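Local coordinates for fiber protein 2 (Human adenovirus type 41, PDB 2BZV) that forms trimeric spikes at the capsid vertices and, through the C-terminal knob domain described here, probably attaches the virion to its host cell, at residues A[34-39]-A[60-65]; A[40-45]-A[165-170]; A[72-77]-A[83-88]; A[152-155]-A[159-162]. All blocks are in the same frame, centred on the assembly; numbering follows the deposited sequence.

Interaction 1. Residues A[34-39]-A[60-65]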
# COMPACT_ATOMS: atom_id res chain seq x y z
N GLN A 34 2.07 14.80 27.19
CA GLN A 34 3.19 14.86 26.25
C GLN A 34 4.26 13.82 26.56
O GLN A 34 5.45 14.11 26.61
CB GLN A 34 3.76 16.29 26.22
CG GLN A 34 2.76 17.24 25.56
CD GLN A 34 3.32 18.62 25.34
OE1 GLN A 34 4.24 19.04 26.05
NE2 GLN A 34 2.79 19.34 24.37
N ASP A 35 3.82 12.57 26.71
CA ASP A 35 4.72 11.47 27.00
C ASP A 35 5.09 10.67 25.76
O ASP A 35 5.86 9.72 25.87
CB ASP A 35 4.14 10.55 28.09
CG ASP A 35 2.80 9.93 27.73
OD1 ASP A 35 2.26 10.20 26.63
OD2 ASP A 35 2.28 9.15 28.57
N ALA A 36 4.56 11.06 24.59
CA ALA A 36 4.81 10.30 23.38
C ALA A 36 4.87 11.20 22.16
O ALA A 36 4.39 12.34 22.17
CB ALA A 36 3.70 9.26 23.18
N ASN A 37 5.47 10.66 21.09
CA ASN A 37 5.44 11.29 19.79
C ASN A 37 4.63 10.42 18.84
O ASN A 37 4.93 9.24 18.69
CB ASN A 37 6.86 11.47 19.24
CG ASN A 37 6.86 12.30 17.97
OD1 ASN A 37 6.47 11.79 16.91
ND2 ASN A 37 7.27 13.56 18.06
N LEU A 38 3.60 11.01 18.24
CA LEU A 38 2.79 10.32 17.24
C LEU A 38 3.06 10.92 15.88
O LEU A 38 2.87 12.12 15.67
CB LEU A 38 1.30 10.46 17.57
CG LEU A 38 0.37 9.82 16.52
CD1 LEU A 38 0.53 8.31 16.49
CD2 LEU A 38 -1.07 10.19 16.79
N PHE A 39 3.47 10.07 14.95
CA PHE A 39 3.59 10.46 13.55
C PHE A 39 2.62 9.62 12.74
O PHE A 39 2.86 8.45 12.47
CB PHE A 39 5.02 10.28 13.06
CG PHE A 39 5.16 10.59 11.59
CD1 PHE A 39 5.01 11.88 11.13
CD2 PHE A 39 5.34 9.56 10.68
CE1 PHE A 39 5.11 12.18 9.77
CE2 PHE A 39 5.47 9.85 9.33
CZ PHE A 39 5.37 11.16 8.88
N GLY A 60 7.96 8.37 31.38
CA GLY A 60 7.07 7.64 32.28
C GLY A 60 6.97 6.16 31.98
O GLY A 60 7.95 5.54 31.56
N ALA A 61 5.78 5.58 32.19
CA ALA A 61 5.57 4.15 31.99
C ALA A 61 5.78 3.72 30.55
O ALA A 61 6.04 2.54 30.27
CB ALA A 61 4.17 3.72 32.45
N LEU A 62 5.68 4.66 29.61
CA LEU A 62 5.98 4.32 28.21
C LEU A 62 7.45 3.94 27.99
O LEU A 62 7.80 3.43 26.93
CB LEU A 62 5.61 5.48 27.28
CG LEU A 62 4.12 5.77 27.15
CD1 LEU A 62 3.92 7.02 26.30
CD2 LEU A 62 3.38 4.59 26.55
N ARG A 63 8.32 4.20 28.97
CA ARG A 63 9.69 3.74 28.85
C ARG A 63 9.92 2.39 29.53
O ARG A 63 10.98 1.78 29.38
CB ARG A 63 10.65 4.79 29.42
CG ARG A 63 10.63 6.13 28.70
CD ARG A 63 10.90 6.04 27.21
NE ARG A 63 12.16 5.35 26.92
CZ ARG A 63 12.56 5.01 25.69
NH1 ARG A 63 11.79 5.29 24.63
NH2 ARG A 63 13.72 4.39 25.52
N GLU A 64 8.94 1.93 30.29
CA GLU A 64 9.02 0.64 30.99
C GLU A 64 7.61 0.13 31.21
O GLU A 64 7.00 0.32 32.28
CB GLU A 64 9.79 0.78 32.31
CG GLU A 64 10.03 -0.55 33.01
CD GLU A 64 10.98 -0.46 34.19
OE1 GLU A 64 11.33 0.66 34.63
OE2 GLU A 64 11.39 -1.52 34.70
N MET A 65 7.06 -0.52 30.18
CA MET A 65 5.63 -0.80 30.16
C MET A 65 5.20 -1.78 31.25
O MET A 65 5.94 -2.71 31.60
CB MET A 65 5.21 -1.34 28.80
CG MET A 65 5.15 -0.25 27.73
SD MET A 65 3.77 0.88 27.95
CE MET A 65 2.44 -0.12 27.28
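The loop leaving the long hairpin of strands 36-45 and 48-57 contains a short 3-10 turn, and from this turn Leu62 reaches back to Asp35, just before the first strand, and to Ala36, its first residue. One methyl does nearly all the touching. Leu62 CD1 sits over the flat face of the Asp35 carboxylate, almost straight above Asp35 CG, with a distance of 3.4 Å between Leu62 CD1 and Asp35 CG. The carboxylate oxygens Asp35 OD1 and Asp35 OD2 are 3.6 and 3.5 Å from Leu62 CD1. CD1 also lies 3.4 Å from Asp35 O and 3.8 Å from Ala36 CB, so it fills the angle between side chain and main chain. The carboxylate, with chi1 at 60°, faces the turn, yet its polar bonds go elsewhere: OD1 accepts from the backbone N of Ile30, and OD2 from those of Tyr31 and Glu32. These bonds hold the carboxylate flat under the methyl and satisfy its buried oxygens. The turn has its own framework, with Arg63 N bonded to Gly60 O at 2.9 Å and Glu64 N to Ala61 O at 3.0 Å. Leu62 is also pinned by backbone pairing with Phe160, and its side chain reaches Tyr31 and Leu70. The contact thus ties the strand start to the loop that carries the chain from one sheet of the knob's antiparallel beta-sandwich to the other.

Interaction 2. Residues A[40-45]-A[165-170]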
# COMPACT_ATOMS: atom_id res chain seq x y z
N LEU A 40 1.52 10.25 12.36
CA LEU A 40 0.49 9.66 11.50
C LEU A 40 0.48 10.48 10.23
O LEU A 40 0.41 11.71 10.30
CB LEU A 40 -0.87 9.70 12.20
CG LEU A 40 -2.06 9.28 11.35
CD1 LEU A 40 -1.95 7.84 10.84
CD2 LEU A 40 -3.34 9.42 12.15
N CYS A 41 0.55 9.81 9.08
CA CYS A 41 0.53 10.47 7.79
C CYS A 41 -0.51 9.78 6.91
O CYS A 41 -0.43 8.55 6.74
CB CYS A 41 1.92 10.40 7.13
SG CYS A 41 1.99 11.22 5.52
N LEU A 42 -1.47 10.55 6.41
CA LEU A 42 -2.54 10.07 5.53
C LEU A 42 -2.39 10.73 4.18
O LEU A 42 -2.34 11.96 4.11
CB LEU A 42 -3.92 10.46 6.11
CG LEU A 42 -4.22 10.00 7.54
CD1 LEU A 42 -5.60 10.49 7.95
CD2 LEU A 42 -4.11 8.49 7.67
N THR A 43 -2.39 9.93 3.11
CA THR A 43 -2.39 10.51 1.77
C THR A 43 -3.57 9.92 0.99
O THR A 43 -3.80 8.71 0.97
CB THR A 43 -1.06 10.32 1.01
OG1 THR A 43 -0.76 8.93 0.88
CG2 THR A 43 0.06 11.01 1.76
N LYS A 44 -4.33 10.82 0.37
CA LYS A 44 -5.56 10.46 -0.33
C LYS A 44 -5.29 10.31 -1.83
O LYS A 44 -4.73 11.22 -2.45
CB LYS A 44 -6.62 11.54 -0.11
CG LYS A 44 -7.93 11.24 -0.83
CD LYS A 44 -8.95 12.34 -0.60
CE LYS A 44 -10.22 12.12 -1.40
NZ LYS A 44 -10.97 10.92 -0.93
N ASN A 45 -5.70 9.17 -2.38
CA ASN A 45 -5.63 8.87 -3.82
C ASN A 45 -7.03 8.43 -4.20
O ASN A 45 -7.34 7.25 -4.03
CB ASN A 45 -4.61 7.72 -4.04
CG ASN A 45 -4.54 7.09 -5.44
OD1 ASN A 45 -4.58 7.84 -6.41
ND2 ASN A 45 -4.35 5.76 -5.57
N ALA A 165 3.62 1.03 11.08
CA ALA A 165 2.58 0.26 10.40
C ALA A 165 2.03 1.08 9.24
O ALA A 165 1.90 2.29 9.35
CB ALA A 165 1.46 -0.09 11.36
N VAL A 166 1.70 0.38 8.17
CA VAL A 166 1.07 0.96 7.00
C VAL A 166 -0.30 0.33 6.84
O VAL A 166 -0.45 -0.89 6.97
CB VAL A 166 1.95 0.77 5.75
CG1 VAL A 166 1.27 1.33 4.51
CG2 VAL A 166 3.31 1.42 5.97
N PHE A 167 -1.31 1.14 6.56
CA PHE A 167 -2.68 0.66 6.41
C PHE A 167 -3.37 1.43 5.28
O PHE A 167 -2.87 2.45 4.83
CB PHE A 167 -3.46 0.76 7.73
CG PHE A 167 -3.59 2.17 8.28
CD1 PHE A 167 -4.76 2.90 8.11
CD2 PHE A 167 -2.54 2.75 8.98
CE1 PHE A 167 -4.87 4.19 8.61
CE2 PHE A 167 -2.65 4.04 9.49
CZ PHE A 167 -3.81 4.75 9.30
N CYS A 168 -4.51 0.93 4.83
CA CYS A 168 -5.21 1.50 3.68
C CYS A 168 -6.72 1.39 3.95
O CYS A 168 -7.16 0.29 4.33
CB CYS A 168 -4.83 0.73 2.40
SG CYS A 168 -5.74 1.22 0.94
N TYR A 169 -7.50 2.44 3.70
CA TYR A 169 -8.94 2.38 3.89
C TYR A 169 -9.65 3.20 2.82
O TYR A 169 -9.03 3.99 2.10
CB TYR A 169 -9.32 2.82 5.32
CG TYR A 169 -8.99 4.28 5.59
CD1 TYR A 169 -9.93 5.28 5.36
CD2 TYR A 169 -7.73 4.64 6.07
CE1 TYR A 169 -9.62 6.62 5.61
CE2 TYR A 169 -7.41 5.98 6.31
CZ TYR A 169 -8.36 6.96 6.07
OH TYR A 169 -8.01 8.28 6.29
N ILE A 170 -10.96 2.98 2.73
CA ILE A 170 -11.84 3.67 1.81
C ILE A 170 -12.42 4.91 2.47
O ILE A 170 -12.87 4.85 3.63
CB ILE A 170 -13.01 2.75 1.40
CG1 ILE A 170 -12.52 1.39 0.88
CG2 ILE A 170 -13.93 3.46 0.40
CD1 ILE A 170 -11.82 1.47 -0.43
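Phe167 and Tyr169 both place CG between the backbone N and the carbonyl carbon, with chi1 at 60° and 65°, which raises both rings from strand 165-170 toward Leu40 and Leu42 of strand 40-45. Leu42, with CG anti to its carbonyl carbon, brings both of its methyls to these aromatic side chains. The two strands belong to one sheet but are not neighbours. Strand 48-57 runs between them, their axes pass 9.3 Å apart, and they point roughly the same way at 40°, so the side chains meet over the intervening strand, where Val49 touches Leu42 and Tyr169. Leu40 CD1 lies at the edge of the Phe167 ring, in its plane, 3.9 Å from CZ. Leu42 CD2 approaches that same CZ obliquely at 4.1 Å. The other methyl, Leu42 CD1, is 3.7 Å from Tyr169 OH, while CD2 faces the edge of the tyrosine ring, 4.4 Å from CE2. Trp92 packs on both leucines, and Tyr139 packs against both aromatic rings. The alternate residues face the trimer interface, where Cys41 meets Ile170 of the second subunit and Thr43 OG1 is hydrogen-bonded to His48 of that subunit. Between the two segments the chemistry is thus leucine methyls against aromatic rings and one hydroxyl, a matter of shape and dispersion; the buried hydroxyl of Tyr169 finds its polar partner in Phe107 O, so the leucine methyls can lie beside it without leaving it unsatisfied.

Interaction 3. Residues A[72-77]-A[83-88]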
# COMPACT_ATOMS: atom_id res chain seq x y z
N LEU A 72 -4.98 3.93 20.88
CA LEU A 72 -5.06 5.36 20.62
C LEU A 72 -6.28 5.60 19.75
O LEU A 72 -6.38 5.03 18.67
CB LEU A 72 -3.81 5.84 19.86
CG LEU A 72 -3.88 7.27 19.29
CD1 LEU A 72 -3.89 8.27 20.43
CD2 LEU A 72 -2.71 7.53 18.33
N LYS A 73 -7.18 6.46 20.21
CA LYS A 73 -8.38 6.80 19.45
C LYS A 73 -8.30 8.24 18.97
O LYS A 73 -8.06 9.16 19.76
CB LYS A 73 -9.63 6.60 20.31
CG LYS A 73 -10.90 6.78 19.52
CD LYS A 73 -12.07 6.32 20.35
CE LYS A 73 -13.33 6.44 19.52
NZ LYS A 73 -14.52 6.04 20.33
N LEU A 74 -8.53 8.43 17.68
CA LEU A 74 -8.61 9.76 17.08
C LEU A 74 -10.06 9.96 16.61
O LEU A 74 -10.49 9.34 15.64
CB LEU A 74 -7.66 9.92 15.89
CG LEU A 74 -6.18 9.67 16.21
CD1 LEU A 74 -5.35 9.90 14.97
CD2 LEU A 74 -5.67 10.56 17.34
N PRO A 75 -10.82 10.78 17.34
CA PRO A 75 -12.21 11.04 16.99
C PRO A 75 -12.37 12.30 16.14
O PRO A 75 -11.62 13.27 16.34
CB PRO A 75 -12.85 11.27 18.37
CG PRO A 75 -11.77 11.96 19.16
CD PRO A 75 -10.45 11.47 18.59
N PHE A 76 -13.35 12.28 15.24
CA PHE A 76 -13.62 13.42 14.36
C PHE A 76 -15.11 13.73 14.37
O PHE A 76 -15.94 12.83 14.56
CB PHE A 76 -13.20 13.12 12.91
CG PHE A 76 -11.74 12.78 12.77
CD1 PHE A 76 -10.81 13.74 12.41
CD2 PHE A 76 -11.29 11.49 13.01
CE1 PHE A 76 -9.46 13.41 12.31
CE2 PHE A 76 -9.96 11.16 12.90
CZ PHE A 76 -9.04 12.12 12.55
N ASP A 77 -15.44 14.99 14.13
CA ASP A 77 -16.85 15.36 13.95
C ASP A 77 -17.32 14.99 12.55
O ASP A 77 -16.55 14.47 11.72
CB ASP A 77 -17.10 16.83 14.33
CG ASP A 77 -16.49 17.84 13.37
OD1 ASP A 77 -16.09 17.48 12.25
OD2 ASP A 77 -16.45 19.03 13.76
N LEU A 83 -11.38 16.04 17.01
CA LEU A 83 -11.92 16.45 18.30
C LEU A 83 -10.88 16.20 19.38
O LEU A 83 -9.90 15.48 19.17
CB LEU A 83 -13.22 15.72 18.59
CG LEU A 83 -14.34 15.99 17.57
CD1 LEU A 83 -15.50 15.04 17.83
CD2 LEU A 83 -14.76 17.45 17.64
N ASN A 84 -11.10 16.78 20.55
CA ASN A 84 -10.15 16.66 21.64
C ASN A 84 -9.80 15.20 21.93
O ASN A 84 -10.70 14.37 22.10
CB ASN A 84 -10.73 17.33 22.89
CG ASN A 84 -9.72 17.37 24.01
OD1 ASN A 84 -8.71 18.06 23.93
ND2 ASN A 84 -9.99 16.60 25.06
N CYS A 85 -8.50 14.92 21.99
CA CYS A 85 -8.04 13.55 22.15
C CYS A 85 -6.57 13.58 22.55
O CYS A 85 -6.04 14.64 22.86
CB CYS A 85 -8.28 12.75 20.87
SG CYS A 85 -7.26 13.29 19.48
N ALA A 86 -5.93 12.41 22.53
CA ALA A 86 -4.55 12.30 23.00
C ALA A 86 -3.55 13.03 22.10
O ALA A 86 -2.44 13.31 22.55
CB ALA A 86 -4.14 10.85 23.12
N LEU A 87 -3.90 13.28 20.84
CA LEU A 87 -3.02 13.97 19.90
C LEU A 87 -3.20 15.47 20.03
O LEU A 87 -4.32 15.97 19.97
CB LEU A 87 -3.40 13.55 18.48
CG LEU A 87 -2.66 14.27 17.33
CD1 LEU A 87 -1.14 14.11 17.41
CD2 LEU A 87 -3.19 13.77 15.99
N GLU A 88 -2.09 16.19 20.13
CA GLU A 88 -2.10 17.66 20.12
C GLU A 88 -2.68 18.15 18.79
O GLU A 88 -2.04 17.98 17.74
CB GLU A 88 -0.66 18.16 20.36
CG GLU A 88 -0.36 19.66 20.21
CD GLU A 88 1.09 20.05 20.57
OE1 GLU A 88 -1.56 19.87 22.51
OE2 GLU A 88 -0.99 18.30 23.95
O HOH W 1 -7.34 9.85 22.26
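Pro75 and Cys85 make the tightest contact here: Pro75 CD presses on Cys85 CB at 3.4 Å, closer than ordinary van der Waals packing. Beside it, Leu83 N donates to Pro75 O at 2.9 Å, nearly straight (177°) though tilted 27° from the carbonyl plane. The Leu83 side chain then runs on along the backbone, bringing CD1 to 3.7 Å from Asp77 N. On the inner side, Leu74 CD2 touches both Cys85 SG at 3.8 Å and Leu87 CB at 3.9 Å, while Leu72 CD1 meets Ala86 CB at 3.7 Å. Near Ala86 a water replaces a direct bond, donating to Lys73 O at 2.7 Å and accepting from Ala86 N. Cys85 SG, turned between its own N and carbonyl carbon (chi1 67°), also takes a weak hydrogen bond from Leu87 N within the loop. Farther out, Asp77 OD1 accepts from the backbone N of Gln79 and Asn81 in the connecting turn, and Ala86 and Glu88 pair through their backbones with Ser29 and Asn27. Strand 69-76 forms an edge of its three-stranded sheet: Leu72, Leu74 and Phe76 bond to strand 146-153, whereas the carbonyls of Pro75, directly, and Lys73, through the water, serve the loop 83-88. Leu72 and Leu74 reach across the sandwich to Leu38 and Leu40 of strand 36-45, and Leu87 of the loop joins them on Leu38.

Interaction 4. Residues A[152-155]-A[159-162]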
# COMPACT_ATOMS: atom_id res chain seq x y z
N TRP A 152 -1.87 -1.46 19.61
CA TRP A 152 -0.59 -2.16 19.50
C TRP A 152 -0.40 -3.08 20.69
O TRP A 152 -0.78 -2.73 21.81
CB TRP A 152 0.56 -1.18 19.53
CG TRP A 152 0.60 -0.16 18.44
CD1 TRP A 152 1.31 -0.26 17.27
CD2 TRP A 152 -0.02 1.12 18.42
NE1 TRP A 152 1.14 0.87 16.52
CE2 TRP A 152 0.33 1.74 17.20
CE3 TRP A 152 -0.85 1.80 19.31
CZ2 TRP A 152 -0.13 3.02 16.86
CZ3 TRP A 152 -1.30 3.07 18.97
CH2 TRP A 152 -0.94 3.67 17.74
N SER A 153 0.26 -4.21 20.46
CA SER A 153 0.78 -4.94 21.61
C SER A 153 2.01 -4.22 22.16
O SER A 153 2.60 -3.35 21.50
CB SER A 153 1.13 -6.39 21.24
OG SER A 153 2.06 -6.42 20.18
N ALA A 154 2.37 -4.58 23.39
CA ALA A 154 3.52 -3.99 24.08
C ALA A 154 4.19 -5.06 24.91
O ALA A 154 3.54 -6.02 25.34
CB ALA A 154 3.11 -2.83 24.96
N GLU A 155 5.48 -4.91 25.15
CA GLU A 155 6.24 -5.88 25.92
C GLU A 155 6.46 -5.32 27.33
O GLU A 155 7.18 -4.34 27.49
CB GLU A 155 7.57 -6.16 25.23
CG GLU A 155 8.33 -7.28 25.88
CD GLU A 155 9.62 -7.64 25.17
OE1 GLU A 155 10.37 -8.45 25.75
OE2 GLU A 155 9.87 -7.11 24.06
N PRO A 159 10.53 -0.26 26.79
CA PRO A 159 9.91 0.94 26.25
C PRO A 159 8.88 0.62 25.16
O PRO A 159 9.03 -0.36 24.42
CB PRO A 159 11.08 1.71 25.63
CG PRO A 159 12.30 1.03 26.08
CD PRO A 159 11.97 -0.34 26.53
N PHE A 160 7.86 1.45 25.07
CA PHE A 160 6.85 1.33 24.03
C PHE A 160 7.33 2.05 22.77
O PHE A 160 7.43 3.28 22.74
CB PHE A 160 5.53 1.94 24.52
CG PHE A 160 4.42 1.78 23.51
CD1 PHE A 160 3.91 0.53 23.23
CD2 PHE A 160 3.90 2.88 22.84
CE1 PHE A 160 2.89 0.37 22.30
CE2 PHE A 160 2.87 2.74 21.92
CZ PHE A 160 2.38 1.48 21.64
N HIS A 161 7.62 1.29 21.74
CA HIS A 161 8.04 1.84 20.49
C HIS A 161 7.89 0.81 19.38
O HIS A 161 8.84 0.20 18.88
CB HIS A 161 9.43 2.45 20.61
CG HIS A 161 10.09 3.16 19.46
ND1 HIS A 161 9.32 3.85 18.54
CD2 HIS A 161 11.37 3.46 19.15
CE1 HIS A 161 10.11 4.50 17.70
NE2 HIS A 161 11.36 4.28 18.06
N PRO A 162 6.63 0.56 19.00
CA PRO A 162 6.33 -0.48 18.02
C PRO A 162 6.84 -0.12 16.64
O PRO A 162 7.06 1.06 16.35
CB PRO A 162 4.79 -0.53 18.00
CG PRO A 162 4.32 0.61 18.77
CD PRO A 162 5.43 1.26 19.49
O HOH W 2 6.77 -2.21 25.24
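Pro159 and Glu155 meet through a water where the chain, having left strand 146-153, turns back across the end of the knob's beta-sandwich. The water accepts from Glu155 N at 3.0 Å and donates to Pro159 O in a weak bond. Next comes Phe160, whose CG stands anti to its N (chi1 -177°), carrying the ring inward along residues 152-155. Its CD1 is 3.9 Å from Ala154 CB, and farther along CZ is 3.9 Å from Trp152 CB, which lies at the ring edge and in its plane. The phenyl edge points to the face of the indole in an offset edge-to-face pair, with centroids of Phe160 and the Trp152 five-membered ring 5.8 Å apart and planes at 80°. Ile55, Met65 and Leu70 pack round Phe160, enclosing it further. After His161, Pro162 returns to the tryptophan. Its CD lies 3.7 Å above the plane of the Phe160 ring, over the centre, so the proline touches both aromatics. Toward the indole it makes a CH-pi contact: Pro162 CG stands over the face of the five-membered ring, 27° off the normal and 3.5 Å from Trp152 CD1.

Interactions 1, 2 and 4 are buried, whereas interaction 3 is partly exposed and the only one with a direct hydrogen bond between its segments. Interactions 1 and 2 share strand 36-45, interaction 1 at its start and interaction 2 farther along it, about 23 Å apart between centres; the second backs onto the trimer interface. Interactions 3 and 4 use neighbouring strands of the other sheet, and Leu72 packs on Trp152 between them. Leu38 and Leu40 of the first sheet meet Leu72 and Leu74, joining interactions 1 and 2 to interaction 3. At the sandwich end, the centres of interactions 1 and 4 sit about 10 Å apart, where methyl-on-carboxylate packing adjoins edge-to-face aromatic rings and a proline lying over both.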